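Local structure of adenosine deaminase 1 (Arthrobacter aurescens, 3RYS) at residues 302-307 with 333-338. The protein probably catalyses the zinc-dependent hydrolytic deamination of adenine to hypoxanthine, releasing ammonium, as a step of purine salvage and nitrogen catabolism. Sequence-based numbering, arbitrary orientation.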
ATOM      1  N   PHE A 302      12.091 -18.484   2.771  1.00 17.38           N
ATOM      2  CA  PHE A 302      11.586 -18.027   4.054  1.00 17.73           C
ATOM      3  C   PHE A 302      10.933 -19.168   4.822  1.00 20.28           C
ATOM      4  O   PHE A 302      10.104 -19.899   4.278  1.00 25.36           O
ATOM      5  CB  PHE A 302      10.588 -16.890   3.850  1.00 16.67           C
ATOM      6  CG  PHE A 302      11.234 -15.553   3.695  1.00 19.25           C
ATOM      7  CD1 PHE A 302      12.099 -15.307   2.644  1.00 21.84           C
ATOM      8  CD2 PHE A 302      10.993 -14.545   4.608  1.00 19.13           C
ATOM      9  CE1 PHE A 302      12.707 -14.074   2.506  1.00 18.71           C
ATOM     10  CE2 PHE A 302      11.599 -13.313   4.474  1.00 16.91           C
ATOM     11  CZ  PHE A 302      12.454 -13.077   3.422  1.00 17.35           C
ATOM     12  N   SER A 303      11.309 -19.313   6.088  1.00 16.25           N
ATOM     13  CA  SER A 303      10.742 -20.340   6.953  1.00 17.34           C
ATOM     14  C   SER A 303       9.427 -19.881   7.575  1.00 19.99           C
ATOM     15  O   SER A 303       9.078 -18.702   7.517  1.00 19.29           O
ATOM     16  CB  SER A 303      11.722 -20.674   8.072  1.00 19.00           C
ATOM     17  OG  SER A 303      11.782 -19.614   9.012  1.00 19.81           O
ATOM     18  N   VAL A 304       8.706 -20.819   8.182  1.00 17.18           N
ATOM     19  CA  VAL A 304       7.469 -20.499   8.884  1.00 19.10           C
ATOM     20  C   VAL A 304       7.694 -19.448   9.980  1.00 18.98           C
ATOM     21  O   VAL A 304       6.978 -18.445  10.036  1.00 16.59           O
ATOM     22  CB  VAL A 304       6.801 -21.766   9.481  1.00 19.23           C
ATOM     23  CG1 VAL A 304       5.745 -21.384  10.505  1.00 21.99           C
ATOM     24  CG2 VAL A 304       6.200 -22.624   8.379  1.00 15.05           C
ATOM     25  N   PRO A 305       8.688 -19.677  10.856  1.00 21.39           N
ATOM     26  CA  PRO A 305       9.001 -18.697  11.903  1.00 17.54           C
ATOM     27  C   PRO A 305       9.395 -17.344  11.316  1.00 19.27           C
ATOM     28  O   PRO A 305       9.095 -16.305  11.903  1.00 20.79           O
ATOM     29  CB  PRO A 305      10.200 -19.321  12.620  1.00 19.68           C
ATOM     30  CG  PRO A 305      10.083 -20.782  12.356  1.00 18.77           C
ATOM     31  CD  PRO A 305       9.503 -20.898  10.981  1.00 21.13           C
ATOM     32  N   GLU A 306      10.068 -17.352  10.171  1.00 19.66           N
ATOM     33  CA  GLU A 306      10.438 -16.097   9.530  1.00 17.82           C
ATOM     34  C   GLU A 306       9.189 -15.378   9.015  1.00 20.18           C
ATOM     35  O   GLU A 306       8.984 -14.194   9.305  1.00 18.95           O
ATOM     36  CB  GLU A 306      11.463 -16.336   8.416  1.00 18.76           C
ATOM     37  CG  GLU A 306      12.853 -16.717   8.943  1.00 22.49           C
ATOM     38  CD  GLU A 306      13.807 -17.196   7.853  1.00 27.21           C
ATOM     39  OE1 GLU A 306      13.330 -17.581   6.763  1.00 26.32           O
ATOM     40  OE2 GLU A 306      15.036 -17.193   8.085  1.00 28.16           O
ATOM     41  N   GLN A 307       8.354 -16.104   8.269  1.00 18.08           N
ATOM     42  CA  GLN A 307       7.061 -15.600   7.810  1.00 14.54           C
ATOM     43  C   GLN A 307       6.235 -15.035   8.963  1.00 16.48           C
ATOM     44  O   GLN A 307       5.619 -13.973   8.843  1.00 15.02           O
ATOM     45  CB  GLN A 307       6.265 -16.712   7.127  1.00 16.12           C
ATOM     46  CG  GLN A 307       6.425 -16.796   5.620  1.00 17.59           C
ATOM     47  CD  GLN A 307       5.671 -17.982   5.029  1.00 21.84           C
ATOM     48  OE1 GLN A 307       6.015 -19.137   5.285  1.00 19.82           O
ATOM     49  NE2 GLN A 307       4.639 -17.699   4.235  1.00 19.02           N
ATOM     50  N   THR A 333       0.662 -16.575  16.263  1.00 21.58           N
ATOM     51  CA  THR A 333       1.065 -17.638  17.149  1.00 26.05           C
ATOM     52  C   THR A 333       0.372 -18.971  16.932  1.00 28.69           C
ATOM     53  O   THR A 333       1.003 -19.961  16.936  1.00 28.50           O
ATOM     54  CB  THR A 333       0.861 -17.302  18.608  1.00 29.43           C
ATOM     55  OG1 THR A 333       1.487 -16.075  18.927  1.00 31.77           O
ATOM     56  CG2 THR A 333       1.474 -18.363  19.442  1.00 28.26           C
ATOM     57  N   GLU A 334      -0.927 -18.992  16.749  1.00 24.73           N
ATOM     58  CA  GLU A 334      -1.581 -20.204  16.397  1.00 27.45           C
ATOM     59  C   GLU A 334      -1.150 -20.700  15.060  1.00 25.72           C
ATOM     60  O   GLU A 334      -0.883 -21.830  14.902  1.00 31.92           O
ATOM     61  CB  GLU A 334      -3.082 -20.045  16.429  1.00 28.84           C
ATOM     62  CG  GLU A 334      -3.695 -20.141  17.768  1.00 32.72           C
ATOM     63  CD  GLU A 334      -3.036 -21.123  18.694  1.00 43.46           C
ATOM     64  OE1 GLU A 334      -3.160 -22.333  18.480  1.00 37.52           O
ATOM     65  OE2 GLU A 334      -2.407 -20.680  19.662  1.00 42.87           O
ATOM     66  N   TRP A 335      -1.097 -19.847  14.079  1.00 24.23           N
ATOM     67  CA  TRP A 335      -0.727 -20.268  12.732  1.00 24.20           C
ATOM     68  C   TRP A 335       0.628 -20.972  12.723  1.00 27.06           C
ATOM     69  O   TRP A 335       0.805 -21.985  12.053  1.00 27.66           O
ATOM     70  CB  TRP A 335      -0.715 -19.078  11.770  1.00 21.25           C
ATOM     71  CG  TRP A 335      -0.250 -19.437  10.392  1.00 22.46           C
ATOM     72  CD1 TRP A 335      -0.986 -20.024   9.407  1.00 20.90           C
ATOM     73  CD2 TRP A 335       1.061 -19.231   9.847  1.00 24.96           C
ATOM     74  NE1 TRP A 335      -0.216 -20.200   8.282  1.00 24.21           N
ATOM     75  CE2 TRP A 335       1.043 -19.721   8.524  1.00 25.91           C
ATOM     76  CE3 TRP A 335       2.247 -18.686  10.350  1.00 19.90           C
ATOM     77  CZ2 TRP A 335       2.169 -19.678   7.695  1.00 24.16           C
ATOM     78  CZ3 TRP A 335       3.362 -18.643   9.527  1.00 22.90           C
ATOM     79  CH2 TRP A 335       3.315 -19.138   8.215  1.00 24.17           C
ATOM     80  N   VAL A 336       1.580 -20.431  13.477  1.00 26.34           N
ATOM     81  CA  VAL A 336       2.913 -21.017  13.569  1.00 26.13           C
ATOM     82  C   VAL A 336       2.885 -22.412  14.183  1.00 28.75           C
ATOM     83  O   VAL A 336       3.502 -23.340  13.661  1.00 29.75           O
ATOM     84  CB  VAL A 336       3.848 -20.136  14.408  1.00 24.25           C
ATOM     85  CG1 VAL A 336       5.188 -20.826  14.613  1.00 20.22           C
ATOM     86  CG2 VAL A 336       4.026 -18.794  13.744  1.00 23.27           C
ATOM     87  N   LYS A 337       2.128 -22.573  15.240  1.00 27.03           N
ATOM     88  CA  LYS A 337       2.037 -23.825  15.912  1.00 28.04           C
ATOM     89  C   LYS A 337       1.354 -24.864  15.114  1.00 26.90           C
ATOM     90  O   LYS A 337       1.685 -26.001  15.183  1.00 32.20           O
ATOM     91  CB  LYS A 337       1.273 -23.647  17.183  1.00 28.87           C
ATOM     92  CG  LYS A 337       2.042 -23.107  18.261  1.00 27.98           C
ATOM     93  CD  LYS A 337       1.167 -22.903  19.371  1.00 30.46           C
ATOM     94  CE  LYS A 337       1.745 -21.941  20.308  1.00 35.42           C
ATOM     95  NZ  LYS A 337       1.344 -22.261  21.660  1.00 42.29           N
ATOM     96  N   ALA A 338       0.377 -24.452  14.360  1.00 25.69           N
ATOM     97  CA  ALA A 338      -0.312 -25.342  13.481  1.00 34.44           C
ATOM     98  C   ALA A 338       0.475 -25.657  12.210  1.00 34.89           C
ATOM     99  O   ALA A 338       0.178 -26.569  11.510  1.00 34.04           O
ATOM    100  CB  ALA A 338      -1.602 -24.753  13.135  1.00 31.58           C
TER
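W335 reaches from helix 322-339 to the first turn of helix 304-317, the last two helices of this TIM-barrel deaminase, where V304 and Q307 receive the six-membered end of its indole. From CB the side chain leaves its own helix with CG anti to the backbone N (chi1 176°), which carries the ring across to the other helix. On the five-membered side, NE1 turns to T11 OG1, a hydrogen bond to the N-terminal segment, whose T9, P13 and P14 also touch the indole. Farther out, CZ3 lies 3.8 Å from V304 CG1, and the carbonyl O of V304 sits at the ring edge, 3.7 Å from the same CZ3. At the tip, CH2 comes 4.0 Å from Q307 CB, while Q307 OE1 lies in the indole plane off that edge, its amide turned 84° to the ring. Beside the indole, V304 CG1 meets V336 CG1 at 4.2 Å. At the start of helix 304-317, S303 at the N-cap position and E306 form a capping box: E306 N gives to S303 OG and S303 N to E306 OE1. A leucine in place of W335 would probably leave T11 OG1 without its indole partner and open a gap beside V304 and Q307. Away from the zinc and adenine site, these two segments thus meet through van der Waals contact without a mutual hydrogen bond, the two oxygens at the indole's C-H edge adding perhaps a weak electrostatic attraction.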